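Local coordinates for surface glycan binding protein B (Bacteroides ovatus, PDB 6E57) that binds mixed-linkage beta-glucan as a surface glycan-binding protein and probably serves to capture this cereal polysaccharide at the surface of its gut bacterium, at residues I164-G168 with N169-D173; L389-Q393 with D394-K398; Q292-D296 with N297-T301. All blocks are in the same frame, centred on the assembly; numbering follows the deposited sequence.

Contact 1: residues I164-G168 with N169-D173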
ATOM      1  N   ILE A 164       0.319   4.023  24.050  1.00 46.63           N
ATOM      2  CA  ILE A 164      -0.498   4.323  22.887  1.00 47.75           C
ATOM      3  C   ILE A 164      -1.964   4.299  23.328  1.00 49.31           C
ATOM      4  O   ILE A 164      -2.380   3.381  24.031  1.00 50.67           O
ATOM      5  CB  ILE A 164      -0.243   3.322  21.743  1.00 48.24           C
ATOM      6  CG1 ILE A 164       1.229   3.285  21.326  1.00 47.91           C
ATOM      7  CG2 ILE A 164      -1.155   3.628  20.563  1.00 49.43           C
ATOM      8  CD1 ILE A 164       1.593   2.097  20.472  1.00 47.39           C
ATOM      9  N   LEU A 165      -2.727   5.311  22.901  1.00 50.42           N
ATOM     10  CA  LEU A 165      -4.158   5.405  23.183  1.00 52.31           C
ATOM     11  C   LEU A 165      -4.935   4.938  21.947  1.00 51.91           C
ATOM     12  O   LEU A 165      -4.694   5.417  20.838  1.00 51.49           O
ATOM     13  CB  LEU A 165      -4.518   6.849  23.555  1.00 53.79           C
ATOM     14  CG  LEU A 165      -3.700   7.476  24.685  1.00 54.86           C
ATOM     15  CD1 LEU A 165      -4.200   8.878  24.996  1.00 55.57           C
ATOM     16  CD2 LEU A 165      -3.728   6.613  25.941  1.00 55.14           C
ATOM     17  N   LEU A 166      -5.860   3.995  22.159  1.00 50.69           N
ATOM     18  CA  LEU A 166      -6.651   3.394  21.098  1.00 50.91           C
ATOM     19  C   LEU A 166      -8.081   3.183  21.604  1.00 53.10           C
ATOM     20  O   LEU A 166      -8.331   2.296  22.428  1.00 52.26           O
ATOM     21  CB  LEU A 166      -5.998   2.070  20.687  1.00 50.29           C
ATOM     22  CG  LEU A 166      -6.365   1.546  19.300  1.00 50.59           C
ATOM     23  CD1 LEU A 166      -5.323   0.551  18.813  1.00 51.70           C
ATOM     24  CD2 LEU A 166      -7.747   0.913  19.292  1.00 50.93           C
ATOM     25  N   GLY A 167      -8.999   4.022  21.111  1.00 55.56           N
ATOM     26  CA  GLY A 167     -10.430   3.914  21.382  1.00 58.42           C
ATOM     27  C   GLY A 167     -10.735   3.702  22.857  1.00 62.38           C
ATOM     28  O   GLY A 167     -11.419   2.745  23.226  1.00 63.52           O
ATOM     29  N   GLY A 168     -10.209   4.595  23.703  1.00 64.47           N
ATOM     30  CA  GLY A 168     -10.505   4.595  25.131  1.00 66.04           C
ATOM     31  C   GLY A 168      -9.519   3.768  25.942  1.00 65.08           C
ATOM     32  O   GLY A 168      -9.306   4.057  27.117  1.00 70.56           O
ATOM     33  N   ASN A 169      -8.930   2.734  25.326  1.00 63.06           N
ATOM     34  CA  ASN A 169      -7.941   1.883  25.990  1.00 60.25           C
ATOM     35  C   ASN A 169      -6.598   2.619  26.044  1.00 57.14           C
ATOM     36  O   ASN A 169      -6.279   3.413  25.163  1.00 54.41           O
ATOM     37  CB  ASN A 169      -7.794   0.521  25.304  1.00 60.02           C
ATOM     38  CG  ASN A 169      -9.094  -0.251  25.248  1.00 60.41           C
ATOM     39  OD1 ASN A 169     -10.060   0.203  24.639  1.00 62.51           O
ATOM     40  ND2 ASN A 169      -9.129  -1.416  25.873  1.00 58.32           N
ATOM     41  N   THR A 170      -5.833   2.343  27.105  1.00 57.57           N
ATOM     42  CA  THR A 170      -4.481   2.849  27.293  1.00 55.69           C
ATOM     43  C   THR A 170      -3.514   1.663  27.216  1.00 54.91           C
ATOM     44  O   THR A 170      -3.436   0.871  28.149  1.00 55.87           O
ATOM     45  CB  THR A 170      -4.358   3.598  28.629  1.00 56.27           C
ATOM     46  OG1 THR A 170      -5.405   4.568  28.706  1.00 54.78           O
ATOM     47  CG2 THR A 170      -3.018   4.280  28.803  1.00 56.27           C
ATOM     48  N   ILE A 171      -2.806   1.544  26.087  1.00 55.51           N
ATOM     49  CA  ILE A 171      -1.864   0.451  25.833  1.00 55.99           C
ATOM     50  C   ILE A 171      -0.490   0.855  26.386  1.00 57.12           C
ATOM     51  O   ILE A 171       0.146   1.766  25.855  1.00 55.72           O
ATOM     52  CB  ILE A 171      -1.807   0.120  24.329  1.00 55.48           C
ATOM     53  CG1 ILE A 171      -3.195  -0.208  23.770  1.00 54.73           C
ATOM     54  CG2 ILE A 171      -0.814  -1.001  24.065  1.00 55.23           C
ATOM     55  CD1 ILE A 171      -3.279  -0.171  22.264  1.00 54.54           C
ATOM     56  N   THR A 172      -0.040   0.151  27.434  1.00 59.40           N
ATOM     57  CA  THR A 172       1.106   0.570  28.251  1.00 63.61           C
ATOM     58  C   THR A 172       2.298  -0.388  28.103  1.00 65.56           C
ATOM     59  O   THR A 172       3.261  -0.274  28.860  1.00 70.46           O
ATOM     60  CB  THR A 172       0.709   0.668  29.730  1.00 64.56           C
ATOM     61  OG1 THR A 172       0.399  -0.649  30.186  1.00 64.79           O
ATOM     62  CG2 THR A 172      -0.471   1.586  29.969  1.00 65.10           C
ATOM     63  N   ASP A 173       2.252  -1.297  27.117  1.00 68.48           N
ATOM     64  CA  ASP A 173       3.294  -2.321  26.926  1.00 71.31           C
ATOM     65  C   ASP A 173       3.993  -2.147  25.579  1.00 65.35           C
ATOM     66  O   ASP A 173       4.288  -3.140  24.916  1.00 68.56           O
ATOM     67  CB  ASP A 173       2.709  -3.737  27.001  1.00 80.03           C
ATOM     68  CG  ASP A 173       2.026  -4.089  28.314  1.00 86.67           C
ATOM     69  OD1 ASP A 173       2.256  -3.373  29.314  1.00 96.28           O
ATOM     70  OD2 ASP A 173       1.274  -5.088  28.329  1.00 95.91           O
TER

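Contact 2: residues L389-Q393 with D394-K398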
ATOM      1  N   LEU A 389      12.242  -9.169 -15.952  1.00 32.85           N
ATOM      2  CA  LEU A 389      12.235  -8.113 -16.947  1.00 32.93           C
ATOM      3  C   LEU A 389      11.124  -8.403 -17.957  1.00 33.32           C
ATOM      4  O   LEU A 389      11.041  -9.512 -18.492  1.00 34.26           O
ATOM      5  CB  LEU A 389      13.600  -8.073 -17.639  1.00 33.94           C
ATOM      6  CG  LEU A 389      13.735  -7.064 -18.780  1.00 35.55           C
ATOM      7  CD1 LEU A 389      13.891  -5.649 -18.241  1.00 35.70           C
ATOM      8  CD2 LEU A 389      14.904  -7.423 -19.685  1.00 35.28           C
ATOM      9  N   ILE A 390      10.286  -7.395 -18.213  1.00 32.66           N
ATOM     10  CA  ILE A 390       9.246  -7.477 -19.224  1.00 32.97           C
ATOM     11  C   ILE A 390       9.879  -7.158 -20.581  1.00 33.06           C
ATOM     12  O   ILE A 390      10.451  -6.083 -20.761  1.00 32.47           O
ATOM     13  CB  ILE A 390       8.068  -6.540 -18.886  1.00 32.57           C
ATOM     14  CG1 ILE A 390       7.395  -6.962 -17.577  1.00 32.63           C
ATOM     15  CG2 ILE A 390       7.072  -6.474 -20.035  1.00 32.39           C
ATOM     16  CD1 ILE A 390       6.285  -6.047 -17.131  1.00 33.79           C
ATOM     17  N   LEU A 391       9.772  -8.111 -21.514  1.00 33.00           N
ATOM     18  CA  LEU A 391      10.290  -7.978 -22.867  1.00 33.60           C
ATOM     19  C   LEU A 391       9.240  -7.291 -23.751  1.00 32.58           C
ATOM     20  O   LEU A 391       8.234  -7.898 -24.118  1.00 33.63           O
ATOM     21  CB  LEU A 391      10.644  -9.369 -23.406  1.00 34.27           C
ATOM     22  CG  LEU A 391      11.696 -10.136 -22.606  1.00 34.37           C
ATOM     23  CD1 LEU A 391      11.874 -11.542 -23.150  1.00 35.76           C
ATOM     24  CD2 LEU A 391      13.022  -9.396 -22.601  1.00 34.92           C
ATOM     25  N   THR A 392       9.496  -6.022 -24.086  1.00 31.53           N
ATOM     26  CA  THR A 392       8.664  -5.249 -25.006  1.00 32.42           C
ATOM     27  C   THR A 392       8.919  -5.714 -26.443  1.00 32.83           C
ATOM     28  O   THR A 392       9.848  -6.473 -26.702  1.00 31.12           O
ATOM     29  CB  THR A 392       8.938  -3.747 -24.873  1.00 32.82           C
ATOM     30  OG1 THR A 392      10.314  -3.520 -25.183  1.00 33.99           O
ATOM     31  CG2 THR A 392       8.622  -3.207 -23.496  1.00 32.39           C
ATOM     32  N   GLN A 393       8.086  -5.237 -27.374  1.00 34.04           N
ATOM     33  CA  GLN A 393       8.228  -5.562 -28.790  1.00 34.95           C
ATOM     34  C   GLN A 393       9.540  -4.965 -29.322  1.00 36.57           C
ATOM     35  O   GLN A 393      10.176  -5.550 -30.196  1.00 39.77           O
ATOM     36  CB  GLN A 393       7.014  -5.070 -29.583  1.00 34.91           C
ATOM     37  CG  GLN A 393       7.042  -5.448 -31.060  1.00 35.14           C
ATOM     38  CD  GLN A 393       7.068  -6.939 -31.295  1.00 34.25           C
ATOM     39  OE1 GLN A 393       6.138  -7.661 -30.942  1.00 35.02           O
ATOM     40  NE2 GLN A 393       8.140  -7.416 -31.903  1.00 34.38           N
ATOM     41  N   ASP A 394       9.937  -3.807 -28.784  1.00 37.88           N
ATOM     42  CA  ASP A 394      11.193  -3.154 -29.161  1.00 37.51           C
ATOM     43  C   ASP A 394      12.381  -4.007 -28.701  1.00 36.13           C
ATOM     44  O   ASP A 394      13.322  -4.202 -29.455  1.00 35.99           O
ATOM     45  CB  ASP A 394      11.282  -1.732 -28.599  1.00 40.03           C
ATOM     46  CG  ASP A 394      10.566  -0.686 -29.436  1.00 41.23           C
ATOM     47  OD1 ASP A 394       9.850  -1.067 -30.380  1.00 43.90           O
ATOM     48  OD2 ASP A 394      10.734   0.505 -29.139  1.00 44.27           O
ATOM     49  N   MET A 395      12.328  -4.499 -27.459  1.00 36.28           N
ATOM     50  CA  MET A 395      13.381  -5.351 -26.912  1.00 36.35           C
ATOM     51  C   MET A 395      13.523  -6.614 -27.771  1.00 33.97           C
ATOM     52  O   MET A 395      14.628  -6.959 -28.179  1.00 33.30           O
ATOM     53  CB  MET A 395      13.080  -5.760 -25.467  1.00 39.06           C
ATOM     54  CG  MET A 395      13.320  -4.654 -24.466  1.00 42.07           C
ATOM     55  SD  MET A 395      13.029  -5.230 -22.782  1.00 46.84           S
ATOM     56  CE  MET A 395      12.791  -3.665 -21.943  1.00 50.12           C
ATOM     57  N   LEU A 396      12.399  -7.285 -28.044  1.00 32.53           N
ATOM     58  CA  LEU A 396      12.390  -8.520 -28.829  1.00 31.52           C
ATOM     59  C   LEU A 396      12.964  -8.259 -30.231  1.00 31.96           C
ATOM     60  O   LEU A 396      13.691  -9.100 -30.763  1.00 30.11           O
ATOM     61  CB  LEU A 396      10.961  -9.069 -28.906  1.00 33.03           C
ATOM     62  CG  LEU A 396      10.397  -9.627 -27.599  1.00 32.58           C
ATOM     63  CD1 LEU A 396       8.893  -9.840 -27.703  1.00 33.92           C
ATOM     64  CD2 LEU A 396      11.087 -10.924 -27.210  1.00 31.80           C
ATOM     65  N   ASN A 397      12.643  -7.095 -30.808  1.00 30.90           N
ATOM     66  CA  ASN A 397      13.098  -6.718 -32.145  1.00 31.61           C
ATOM     67  C   ASN A 397      14.617  -6.524 -32.150  1.00 31.33           C
ATOM     68  O   ASN A 397      15.293  -6.921 -33.092  1.00 32.04           O
ATOM     69  CB  ASN A 397      12.420  -5.443 -32.650  1.00 31.62           C
ATOM     70  CG  ASN A 397      10.964  -5.637 -33.014  1.00 32.77           C
ATOM     71  OD1 ASN A 397      10.476  -6.764 -33.106  1.00 32.04           O
ATOM     72  ND2 ASN A 397      10.261  -4.536 -33.219  1.00 33.05           N
ATOM     73  N   LYS A 398      15.132  -5.901 -31.089  1.00 31.69           N
ATOM     74  CA  LYS A 398      16.542  -5.583 -30.968  1.00 32.67           C
ATOM     75  C   LYS A 398      17.340  -6.879 -30.771  1.00 31.76           C
ATOM     76  O   LYS A 398      18.436  -7.019 -31.305  1.00 31.78           O
ATOM     77  CB  LYS A 398      16.755  -4.588 -29.824  1.00 34.22           C
ATOM     78  CG  LYS A 398      18.162  -4.019 -29.721  1.00 37.12           C
ATOM     79  CD  LYS A 398      18.262  -2.818 -28.805  1.00 41.51           C
ATOM     80  CE  LYS A 398      17.679  -1.565 -29.421  1.00 46.30           C
ATOM     81  NZ  LYS A 398      18.196  -0.346 -28.758  1.00 51.45           N
TER

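Contact 3: residues Q292-D296 with N297-T301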
ATOM      1  N   GLN A 292     -12.368 -12.166   3.100  1.00 46.03           N
ATOM      2  CA  GLN A 292     -12.422 -10.821   2.544  1.00 44.21           C
ATOM      3  C   GLN A 292     -11.103 -10.522   1.824  1.00 40.89           C
ATOM      4  O   GLN A 292     -10.068 -11.084   2.163  1.00 39.42           O
ATOM      5  CB  GLN A 292     -12.695  -9.807   3.655  1.00 44.95           C
ATOM      6  CG  GLN A 292     -14.087  -9.933   4.265  1.00 46.71           C
ATOM      7  CD  GLN A 292     -14.346  -8.931   5.366  1.00 46.42           C
ATOM      8  OE1 GLN A 292     -13.694  -7.893   5.467  1.00 45.72           O
ATOM      9  NE2 GLN A 292     -15.314  -9.239   6.210  1.00 47.96           N
ATOM     10  N   PHE A 293     -11.167  -9.633   0.826  1.00 40.41           N
ATOM     11  CA  PHE A 293     -10.018  -9.258   0.007  1.00 40.10           C
ATOM     12  C   PHE A 293      -9.961  -7.733  -0.139  1.00 41.67           C
ATOM     13  O   PHE A 293     -10.963  -7.100  -0.465  1.00 42.86           O
ATOM     14  CB  PHE A 293     -10.097  -9.925  -1.367  1.00 39.87           C
ATOM     15  CG  PHE A 293     -10.098 -11.432  -1.329  1.00 39.59           C
ATOM     16  CD1 PHE A 293     -11.281 -12.137  -1.178  1.00 40.25           C
ATOM     17  CD2 PHE A 293      -8.915 -12.145  -1.443  1.00 39.84           C
ATOM     18  CE1 PHE A 293     -11.282 -13.522  -1.139  1.00 40.30           C
ATOM     19  CE2 PHE A 293      -8.920 -13.531  -1.406  1.00 40.08           C
ATOM     20  CZ  PHE A 293     -10.102 -14.217  -1.255  1.00 40.59           C
ATOM     21  N   LEU A 294      -8.771  -7.172   0.099  1.00 41.62           N
ATOM     22  CA  LEU A 294      -8.505  -5.742   0.002  1.00 43.58           C
ATOM     23  C   LEU A 294      -7.660  -5.483  -1.248  1.00 46.72           C
ATOM     24  O   LEU A 294      -6.702  -6.210  -1.493  1.00 49.22           O
ATOM     25  CB  LEU A 294      -7.758  -5.303   1.263  1.00 43.18           C
ATOM     26  CG  LEU A 294      -7.583  -3.796   1.437  1.00 43.69           C
ATOM     27  CD1 LEU A 294      -8.886  -3.149   1.875  1.00 44.71           C
ATOM     28  CD2 LEU A 294      -6.474  -3.499   2.434  1.00 43.58           C
ATOM     29  N   ASN A 295      -8.002  -4.440  -2.016  1.00 48.49           N
ATOM     30  CA  ASN A 295      -7.337  -4.194  -3.298  1.00 52.37           C
ATOM     31  C   ASN A 295      -6.886  -2.729  -3.401  1.00 59.08           C
ATOM     32  O   ASN A 295      -5.677  -2.466  -3.429  1.00 67.70           O
ATOM     33  CB  ASN A 295      -8.202  -4.699  -4.452  1.00 51.01           C
ATOM     34  CG  ASN A 295      -8.117  -6.206  -4.579  1.00 47.73           C
ATOM     35  OD1 ASN A 295      -7.171  -6.732  -5.160  1.00 45.46           O
ATOM     36  ND2 ASN A 295      -9.072  -6.912  -4.000  1.00 45.96           N
ATOM     37  N   ASP A 296      -7.830  -1.784  -3.465  1.00 62.68           N
ATOM     38  CA  ASP A 296      -7.479  -0.355  -3.454  1.00 65.15           C
ATOM     39  C   ASP A 296      -8.261   0.334  -2.332  1.00 63.90           C
ATOM     40  O   ASP A 296      -8.952   1.323  -2.561  1.00 67.20           O
ATOM     41  CB  ASP A 296      -7.715   0.290  -4.824  1.00 69.66           C
ATOM     42  CG  ASP A 296      -6.744  -0.174  -5.898  1.00 69.09           C
ATOM     43  OD1 ASP A 296      -5.571  -0.430  -5.562  1.00 70.31           O
ATOM     44  OD2 ASP A 296      -7.167  -0.269  -7.067  1.00 75.54           O
ATOM     45  N   ASN A 297      -8.124  -0.217  -1.119  1.00 62.64           N
ATOM     46  CA  ASN A 297      -8.891   0.171   0.072  1.00 62.54           C
ATOM     47  C   ASN A 297     -10.384  -0.116  -0.150  1.00 60.38           C
ATOM     48  O   ASN A 297     -11.237   0.493   0.491  1.00 61.05           O
ATOM     49  CB  ASN A 297      -8.608   1.621   0.480  1.00 66.03           C
ATOM     50  CG  ASN A 297      -7.170   1.822   0.910  1.00 65.32           C
ATOM     51  OD1 ASN A 297      -6.754   1.322   1.953  1.00 67.33           O
ATOM     52  ND2 ASN A 297      -6.402   2.544   0.110  1.00 67.48           N
ATOM     53  N   ILE A 298     -10.679  -1.071  -1.044  1.00 57.99           N
ATOM     54  CA  ILE A 298     -12.019  -1.617  -1.260  1.00 55.08           C
ATOM     55  C   ILE A 298     -11.986  -3.078  -0.797  1.00 50.29           C
ATOM     56  O   ILE A 298     -11.050  -3.800  -1.135  1.00 49.92           O
ATOM     57  CB  ILE A 298     -12.448  -1.500  -2.739  1.00 56.69           C
ATOM     58  CG1 ILE A 298     -12.237  -0.090  -3.303  1.00 58.15           C
ATOM     59  CG2 ILE A 298     -13.886  -1.965  -2.921  1.00 57.38           C
ATOM     60  CD1 ILE A 298     -13.020   0.993  -2.594  1.00 59.98           C
ATOM     61  N   THR A 299     -13.001  -3.482  -0.022  1.00 49.24           N
ATOM     62  CA  THR A 299     -13.109  -4.831   0.537  1.00 46.99           C
ATOM     63  C   THR A 299     -14.234  -5.583  -0.179  1.00 46.64           C
ATOM     64  O   THR A 299     -15.374  -5.138  -0.185  1.00 48.22           O
ATOM     65  CB  THR A 299     -13.350  -4.795   2.051  1.00 46.89           C
ATOM     66  OG1 THR A 299     -12.214  -4.187   2.665  1.00 48.31           O
ATOM     67  CG2 THR A 299     -13.565  -6.164   2.657  1.00 46.54           C
ATOM     68  N   THR A 300     -13.892  -6.728  -0.774  1.00 44.85           N
ATOM     69  CA  THR A 300     -14.834  -7.580  -1.491  1.00 44.65           C
ATOM     70  C   THR A 300     -14.717  -9.005  -0.939  1.00 45.84           C
ATOM     71  O   THR A 300     -13.808  -9.290  -0.155  1.00 47.55           O
ATOM     72  CB  THR A 300     -14.569  -7.525  -3.001  1.00 43.86           C
ATOM     73  OG1 THR A 300     -13.234  -7.984  -3.217  1.00 42.72           O
ATOM     74  CG2 THR A 300     -14.731  -6.139  -3.587  1.00 42.06           C
ATOM     75  N   THR A 301     -15.643  -9.883  -1.345  1.00 45.58           N
ATOM     76  CA  THR A 301     -15.560 -11.318  -1.043  1.00 45.43           C
ATOM     77  C   THR A 301     -15.074 -12.090  -2.278  1.00 44.03           C
ATOM     78  O   THR A 301     -14.950 -13.312  -2.226  1.00 42.58           O
ATOM     79  CB  THR A 301     -16.899 -11.861  -0.529  1.00 47.39           C
ATOM     80  OG1 THR A 301     -17.912 -11.530  -1.476  1.00 51.33           O
ATOM     81  CG2 THR A 301     -17.268 -11.310   0.831  1.00 47.05           C
TER

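Contact 1: residues I164-G168 with N169-D173
Ile-171 meets both Ile-164 and Leu-166 on one face of a tight two-stranded hairpin. Its CD1 reaches back along its own strand to lie 3.9 Å from CB of Leu-166, and the two side chains cross at a slant; with CG1 placed beside the backbone N (chi1 -56°), the delta methyl is carried toward the turn. On the other face Leu-165 and Thr-170 run alongside one another, with Leu-165 CD2 3.8 Å from Thr-170 CG2.

Four backbone hydrogen bonds hold these pairs in line. Ile-164 N gives to Ile-171 O at 2.9 Å, and Ile-171 N gives to Ile-164 O at 2.8 Å. Nearer the bend, Leu-166 N gives to Asn-169 O at 3.1 Å, and Asn-169 N returns to Leu-166 O at 3.0 Å. Gly-167 and Gly-168 supply the positive phi angles that the bend demands. Farther out, Tyr-187 covers Ile-164 and Ile-171, while Tyr-198 and Ile-200 of strand 196-203 pack on Leu-166. This is a beta hairpin with a two-residue loop in a type I' turn, its second strand, 169-171, forming the edge of a five-stranded mixed sheet.

Contact 2: residues L389-Q393 with D394-K398
Gln-393 NE2 donates to Asn-397 OD1 at 2.7 Å, one helical turn further on. The acceptor lies in the amide plane of Gln-393, whereas the donor stands above the carbonyl plane of Asn-397, and the two amide planes are turned 42° apart. Although CG of Gln-393 starts out anti to its own nitrogen (chi1 -176°), the chain bends at chi2 and brings the amide alongside Asn-397. The same two residues are joined again through the backbone, Asn-397 N to Gln-393 O at 3.0 Å.

Thr-392 is the N-cap. Its OG1, turned between the backbone N and the carbonyl carbon (chi1 60°), accepts from Met-395 N at 3.2 Å, and its carbonyl O receives Leu-396 N at 3.0 Å. Next to this polar start, Met-395 runs back along the incoming chain, bringing SD to 3.4 Å from Ile-390 O and 4.2 Å from Leu-391 CD2; the Leu-391 and Met-395 side chains lie roughly perpendicular. Leu-396 also meets Leu-391 nearly at a right angle, CD2 lying 4.1 Å from CB of Leu-391. Leu-350 and Ile-344 extend this apolar patch by packing on Leu-391 and Leu-396 respectively.

The chemistry is thus divided: Thr-392 satisfies an amide of the first turn that has no earlier helical carbonyl to bond, the exposed Gln-393 and Asn-397 amides pair along the outer side, and the buried leucines, with the thioether, pack helix 393-401 against the chain that leads into it from strand 385-390.

Contact 3: residues Q292-D296 with N297-T301
Phe-293 and Thr-300 form the closely bonded part of this hairpin, where two backbone hydrogen bonds join them: Phe-293 N to Thr-300 O at 2.8 Å and Thr-300 N to Phe-293 O at 3.0 Å. The same Thr-300 O lies near the plane of the Phe-293 ring, at its edge. A third bond, from Asn-295 N to Ile-298 O at 3.2 Å, closes the pairing next to the bend. CA-H...O contacts accompany these bonds, one of them from Thr-299 CA to Phe-293 O at 3.3 Å.

Leu-294 packs across the non-hydrogen-bonded pair. Its CG is anti to the backbone N (chi1 -171°), and CD1 turns over the partner strand to lie 3.6 Å from Thr-299 OG1 and 3.8 Å from Asn-297 CA. Beside it, Gln-292 stretches out and slants across Thr-299, with OE1 3.3 Å from the Thr-299 CG2 methyl. The bend itself is the looser side. Asp-296, Asn-297 and Ile-298 are all exposed there, and Asn-297 takes a positive phi (63°) as the chain reverses. Asn-295 and Thr-300 have their polar partners further along the second strand: Asn-295 ND2 bonds Gln-303 OE1, and Thr-300 OG1 bonds Glu-302 O.

On opposite faces of the sheet, the buried Phe-293 touches Val-223 and Leu-294 touches Leu-222 of the adjacent strand 222-225. Backbone hydrogen bonds of Gln-292 and Leu-294 with Val-223 place strand 292-294 between that parallel neighbour and its antiparallel partner, the long strand 299-315.

Along the chain the order is contact 1, contact 3, contact 2, and none touches another. Contacts 1 and 2 lie on opposite sides of the chain's centre, their centres about 54 Å apart; contact 3 is nearer the middle, its centre about 28 Å from that of contact 1 and about 34 Å from that of contact 2. Contact 1 belongs to a separate five-stranded sheet. Contacts 2 and 3 are linked through successive strand pairings: strand 299-315 pairs with 412-419, which pairs with 349-356, the neighbour of 385-390. The glycan pocket, with Trp-322, Tyr-371 and Trp-372, belongs to this C-terminal region, consistent with an elongated protein presenting its sugar-binding end away from the earlier domains.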